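Local coordinates for protein nidogen-1 (Mus musculus, PDB 1GL4) that associates tightly with laminin as a basement-membrane glycoprotein and binds collagen IV and perlecan, the fragment here comprising an EGF-like module and the G2 beta-barrel, at residues 78-91 with 107-119. Residues are numbered along the deposited sequence; the frame is centred on the assembly and turned at random.
Sequences SYVVMNHGRSYTAI and PIGGIIGWMFAVE
Ile-108 opens the contact near the start of helix 107-115, its CG2 meeting CD1 of Ile-91 at 3.9 Å with the two side chains crossed at about a right angle. Gly-109 brings bare backbone under Thr-89, its CA 3.9 Å from OG1. Ile-112 then fits against the hairpin of strands 69-81 and 86-92: its CD1 presses on Ser-78, 3.4 Å from CB, a tight carbon pair, while CG2 lies beside Ser-78 OG, with Val-80 CG1 and Ser-87 CB a little farther off. Ser-78 OG and Thr-89 OG1 share a hydrogen bond of 3.0 Å across the hairpin. Gly-113 leaves room for Ser-87, whose OG stands 3.6 Å from Gly-113 CA. Phe-116, the first residue to leave helical backbone angles, has Val-80 and Met-82 over the same side of its ring. Val-80 CG2, nearer the CD1/CE1 half, makes an off-centre CH-pi contact, 29° from the ring normal; Met-82, bent at chi2 and chi3 (-57° and -50°), folds back to set SD obliquely 3.3 Å from Phe-116 CD2. Val-118 CG2 packs 3.6 Å from Gly-85 CA. Tyr-79 and Tyr-88 point the other way, toward a bound partner protein, Tyr-79 belonging to the perlecan site. The helix thus packs inside the G2 barrel largely through apolar and glycine contacts; one water, accepting from Asn-83 N in the hairpin turn and donating to Phe-116 O, satisfies both, whereas Gly-85 N, buried beside Val-118 CG2, has no partner.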
loop_
_atom_site.group_PDB
_atom_site.type_symbol
_atom_site.label_atom_id
_atom_site.label_comp_id
_atom_site.label_asym_id
_atom_site.label_seq_id
_atom_site.Cartn_x
_atom_site.Cartn_y
_atom_site.Cartn_z
ATOM N N SER A 78 0.630 2.699 7.041
ATOM C CA SER A 78 -0.125 2.014 5.999
ATOM C C SER A 78 -1.064 0.969 6.612
ATOM O O SER A 78 -0.725 0.333 7.609
ATOM C CB SER A 78 0.856 1.370 5.015
ATOM O OG SER A 78 0.206 0.922 3.845
ATOM N N TYR A 79 -2.241 0.802 6.010
ATOM C CA TYR A 79 -3.261 -0.137 6.491
ATOM C C TYR A 79 -3.743 -1.062 5.355
ATOM O O TYR A 79 -3.948 -0.616 4.214
ATOM C CB TYR A 79 -4.457 0.665 7.047
ATOM C CG TYR A 79 -5.507 -0.125 7.817
ATOM C CD1 TYR A 79 -5.435 -0.247 9.205
ATOM C CD2 TYR A 79 -6.578 -0.736 7.160
ATOM C CE1 TYR A 79 -6.403 -0.956 9.924
ATOM C CE2 TYR A 79 -7.558 -1.453 7.870
ATOM C CZ TYR A 79 -7.459 -1.554 9.251
ATOM O OH TYR A 79 -8.411 -2.243 9.970
ATOM N N VAL A 80 -3.911 -2.347 5.673
ATOM C CA VAL A 80 -4.394 -3.343 4.715
ATOM C C VAL A 80 -5.104 -4.476 5.446
ATOM O O VAL A 80 -4.838 -4.725 6.625
ATOM C CB VAL A 80 -3.240 -3.988 3.908
ATOM C CG1 VAL A 80 -2.538 -2.960 3.064
ATOM C CG2 VAL A 80 -2.255 -4.640 4.860
ATOM N N VAL A 81 -6.008 -5.158 4.751
ATOM C CA VAL A 81 -6.708 -6.299 5.321
ATOM C C VAL A 81 -6.349 -7.506 4.452
ATOM O O VAL A 81 -6.594 -7.502 3.240
ATOM C CB VAL A 81 -8.243 -6.116 5.309
ATOM C CG1 VAL A 81 -8.913 -7.376 5.869
ATOM C CG2 VAL A 81 -8.636 -4.903 6.153
ATOM N N MET A 82 -5.775 -8.538 5.064
ATOM C CA MET A 82 -5.381 -9.721 4.308
ATOM C C MET A 82 -6.514 -10.234 3.424
ATOM O O MET A 82 -7.663 -10.354 3.861
ATOM C CB MET A 82 -4.921 -10.847 5.248
ATOM C CG MET A 82 -3.768 -10.479 6.181
ATOM S SD MET A 82 -2.262 -9.884 5.360
ATOM C CE MET A 82 -1.994 -11.198 4.099
ATOM N N ASN A 83 -6.171 -10.520 2.171
ATOM C CA ASN A 83 -7.100 -11.044 1.175
ATOM C C ASN A 83 -8.063 -10.023 0.558
ATOM O O ASN A 83 -8.901 -10.391 -0.268
ATOM C CB ASN A 83 -7.894 -12.225 1.753
ATOM C CG ASN A 83 -8.234 -13.272 0.703
ATOM O OD1 ASN A 83 -9.019 -14.186 0.954
ATOM N ND2 ASN A 83 -7.635 -13.148 -0.480
ATOM N N HIS A 84 -7.964 -8.755 0.949
ATOM C CA HIS A 84 -8.830 -7.733 0.357
ATOM C C HIS A 84 -8.128 -7.100 -0.848
ATOM O O HIS A 84 -8.776 -6.685 -1.809
ATOM C CB HIS A 84 -9.191 -6.640 1.372
ATOM C CG HIS A 84 -10.263 -7.044 2.342
ATOM N ND1 HIS A 84 -11.079 -6.127 2.972
ATOM C CD2 HIS A 84 -10.627 -8.260 2.818
ATOM C CE1 HIS A 84 -11.897 -6.760 3.795
ATOM N NE2 HIS A 84 -11.643 -8.054 3.721
ATOM N N GLY A 85 -6.804 -7.012 -0.771
ATOM C CA GLY A 85 -6.020 -6.461 -1.863
ATOM C C GLY A 85 -5.862 -4.950 -1.968
ATOM O O GLY A 85 -5.245 -4.467 -2.922
ATOM N N ARG A 86 -6.392 -4.189 -1.015
ATOM C CA ARG A 86 -6.259 -2.738 -1.097
ATOM C C ARG A 86 -5.336 -2.158 -0.022
ATOM O O ARG A 86 -5.530 -2.390 1.170
ATOM C CB ARG A 86 -7.640 -2.084 -1.021
ATOM C CG ARG A 86 -7.660 -0.607 -1.430
ATOM C CD ARG A 86 -9.077 -0.153 -1.776
ATOM N NE ARG A 86 -9.153 1.274 -2.097
ATOM C CZ ARG A 86 -8.602 1.845 -3.165
ATOM N NH1 ARG A 86 -7.922 1.124 -4.049
ATOM N NH2 ARG A 86 -8.734 3.155 -3.346
ATOM N N SER A 87 -4.322 -1.408 -0.448
ATOM C CA SER A 87 -3.394 -0.805 0.501
ATOM C C SER A 87 -3.600 0.702 0.557
ATOM O O SER A 87 -3.685 1.367 -0.481
ATOM C CB SER A 87 -1.944 -1.121 0.121
ATOM O OG SER A 87 -1.606 -0.566 -1.136
ATOM N N TYR A 88 -3.692 1.228 1.775
ATOM C CA TYR A 88 -3.892 2.657 2.011
ATOM C C TYR A 88 -2.663 3.198 2.736
ATOM O O TYR A 88 -2.335 2.741 3.831
ATOM C CB TYR A 88 -5.125 2.890 2.887
ATOM C CG TYR A 88 -6.417 2.287 2.375
ATOM C CD1 TYR A 88 -6.653 0.915 2.463
ATOM C CD2 TYR A 88 -7.427 3.098 1.849
ATOM C CE1 TYR A 88 -7.869 0.361 2.048
ATOM C CE2 TYR A 88 -8.646 2.558 1.430
ATOM C CZ TYR A 88 -8.859 1.186 1.536
ATOM O OH TYR A 88 -10.061 0.643 1.134
ATOM N N THR A 89 -1.986 4.177 2.144
ATOM C CA THR A 89 -0.785 4.729 2.764
ATOM C C THR A 89 -0.862 6.235 3.018
ATOM O O THR A 89 -1.351 6.995 2.177
ATOM C CB THR A 89 0.470 4.435 1.891
ATOM O OG1 THR A 89 0.624 3.019 1.730
ATOM C CG2 THR A 89 1.727 5.003 2.544
ATOM N N ALA A 90 -0.385 6.653 4.189
ATOM C CA ALA A 90 -0.365 8.066 4.571
ATOM C C ALA A 90 1.053 8.452 4.976
ATOM O O ALA A 90 1.712 7.736 5.733
ATOM C CB ALA A 90 -1.316 8.319 5.730
ATOM N N ILE A 91 1.518 9.588 4.470
ATOM C CA ILE A 91 2.852 10.069 4.781
ATOM C C ILE A 91 2.696 11.522 5.215
ATOM O O ILE A 91 2.347 12.382 4.410
ATOM C CB ILE A 91 3.763 9.959 3.540
ATOM C CG1 ILE A 91 3.791 8.498 3.063
ATOM C CG2 ILE A 91 5.162 10.460 3.873
ATOM C CD1 ILE A 91 4.494 8.260 1.731
ATOM N N PRO A 107 4.078 4.332 -6.380
ATOM C CA PRO A 107 4.857 3.132 -6.048
ATOM C C PRO A 107 5.580 3.197 -4.699
ATOM O O PRO A 107 6.090 2.184 -4.214
ATOM C CB PRO A 107 5.823 3.015 -7.224
ATOM C CG PRO A 107 4.992 3.510 -8.366
ATOM C CD PRO A 107 4.349 4.751 -7.769
ATOM N N ILE A 108 5.643 4.384 -4.099
ATOM C CA ILE A 108 6.268 4.514 -2.788
ATOM C C ILE A 108 5.427 3.663 -1.837
ATOM O O ILE A 108 5.957 2.949 -0.988
ATOM C CB ILE A 108 6.284 5.987 -2.302
ATOM C CG1 ILE A 108 7.384 6.763 -3.029
ATOM C CG2 ILE A 108 6.512 6.046 -0.795
ATOM C CD1 ILE A 108 7.403 8.251 -2.689
ATOM N N GLY A 109 4.109 3.737 -1.999
ATOM C CA GLY A 109 3.211 2.953 -1.175
ATOM C C GLY A 109 2.842 1.665 -1.892
ATOM O O GLY A 109 2.469 0.674 -1.266
ATOM N N GLY A 110 2.963 1.683 -3.216
ATOM C CA GLY A 110 2.640 0.517 -4.021
ATOM C C GLY A 110 3.355 -0.786 -3.674
ATOM O O GLY A 110 2.836 -1.866 -3.962
ATOM N N ILE A 111 4.539 -0.699 -3.072
ATOM C CA ILE A 111 5.277 -1.907 -2.696
ATOM C C ILE A 111 4.484 -2.659 -1.625
ATOM O O ILE A 111 4.547 -3.884 -1.532
ATOM C CB ILE A 111 6.701 -1.555 -2.164
ATOM C CG1 ILE A 111 7.489 -2.830 -1.856
ATOM C CG2 ILE A 111 6.596 -0.686 -0.924
ATOM C CD1 ILE A 111 7.836 -3.657 -3.084
ATOM N N ILE A 112 3.716 -1.924 -0.824
ATOM C CA ILE A 112 2.912 -2.551 0.222
ATOM C C ILE A 112 1.735 -3.297 -0.422
ATOM O O ILE A 112 1.270 -4.312 0.098
ATOM C CB ILE A 112 2.407 -1.498 1.229
ATOM C CG1 ILE A 112 3.614 -0.824 1.896
ATOM C CG2 ILE A 112 1.516 -2.150 2.276
ATOM C CD1 ILE A 112 3.271 0.309 2.834
ATOM N N GLY A 113 1.270 -2.797 -1.564
ATOM C CA GLY A 113 0.190 -3.459 -2.276
ATOM C C GLY A 113 0.714 -4.766 -2.851
ATOM O O GLY A 113 0.002 -5.771 -2.908
ATOM N N TRP A 114 1.971 -4.751 -3.284
ATOM C CA TRP A 114 2.617 -5.942 -3.834
ATOM C C TRP A 114 2.745 -6.986 -2.723
ATOM O O TRP A 114 2.492 -8.172 -2.934
ATOM C CB TRP A 114 4.007 -5.580 -4.381
ATOM C CG TRP A 114 4.848 -6.772 -4.767
ATOM C CD1 TRP A 114 4.714 -7.544 -5.885
ATOM C CD2 TRP A 114 5.922 -7.344 -4.009
ATOM N NE1 TRP A 114 5.637 -8.567 -5.872
ATOM C CE2 TRP A 114 6.391 -8.468 -4.731
ATOM C CE3 TRP A 114 6.532 -7.019 -2.788
ATOM C CZ2 TRP A 114 7.443 -9.268 -4.275
ATOM C CZ3 TRP A 114 7.585 -7.819 -2.331
ATOM C CH2 TRP A 114 8.027 -8.928 -3.073
ATOM N N MET A 115 3.121 -6.531 -1.532
ATOM C CA MET A 115 3.282 -7.420 -0.386
ATOM C C MET A 115 2.003 -8.169 -0.009
ATOM O O MET A 115 2.055 -9.350 0.347
ATOM C CB MET A 115 3.740 -6.634 0.849
ATOM C CG MET A 115 5.173 -6.129 0.833
ATOM S SD MET A 115 5.559 -5.201 2.349
ATOM C CE MET A 115 5.398 -6.476 3.569
ATOM N N PHE A 116 0.863 -7.482 -0.078
ATOM C CA PHE A 116 -0.407 -8.091 0.314
ATOM C C PHE A 116 -1.475 -8.264 -0.767
ATOM O O PHE A 116 -2.666 -8.311 -0.461
ATOM C CB PHE A 116 -0.995 -7.309 1.499
ATOM C CG PHE A 116 -0.109 -7.304 2.717
ATOM C CD1 PHE A 116 0.584 -6.158 3.093
ATOM C CD2 PHE A 116 0.052 -8.459 3.472
ATOM C CE1 PHE A 116 1.430 -6.164 4.204
ATOM C CE2 PHE A 116 0.894 -8.477 4.582
ATOM C CZ PHE A 116 1.586 -7.325 4.949
ATOM N N ALA A 117 -1.053 -8.384 -2.023
ATOM C CA ALA A 117 -1.996 -8.554 -3.131
ATOM C C ALA A 117 -2.843 -9.817 -2.953
ATOM O O ALA A 117 -2.416 -10.765 -2.301
ATOM C CB ALA A 117 -1.237 -8.638 -4.454
ATOM N N VAL A 118 -4.040 -9.827 -3.535
ATOM C CA VAL A 118 -4.905 -11.004 -3.437
ATOM C C VAL A 118 -4.232 -12.124 -4.222
ATOM O O VAL A 118 -3.925 -11.960 -5.404
ATOM C CB VAL A 118 -6.301 -10.736 -4.038
ATOM C CG1 VAL A 118 -7.142 -12.020 -4.006
ATOM C CG2 VAL A 118 -6.998 -9.629 -3.254
ATOM N N GLU A 119 -3.999 -13.255 -3.561
ATOM C CA GLU A 119 -3.339 -14.393 -4.190
ATOM C C GLU A 119 -4.307 -15.228 -5.034
ATOM O O GLU A 119 -5.360 -15.655 -4.560
ATOM C CB GLU A 119 -2.661 -15.253 -3.107
ATOM C CG GLU A 119 -1.620 -14.469 -2.284
ATOM C CD GLU A 119 -0.907 -15.300 -1.218
ATOM O OE1 GLU A 119 -1.587 -15.967 -0.409
ATOM O OE2 GLU A 119 0.340 -15.275 -1.175
HETATM O O HOH W 1 -3.842 -10.613 0.712
#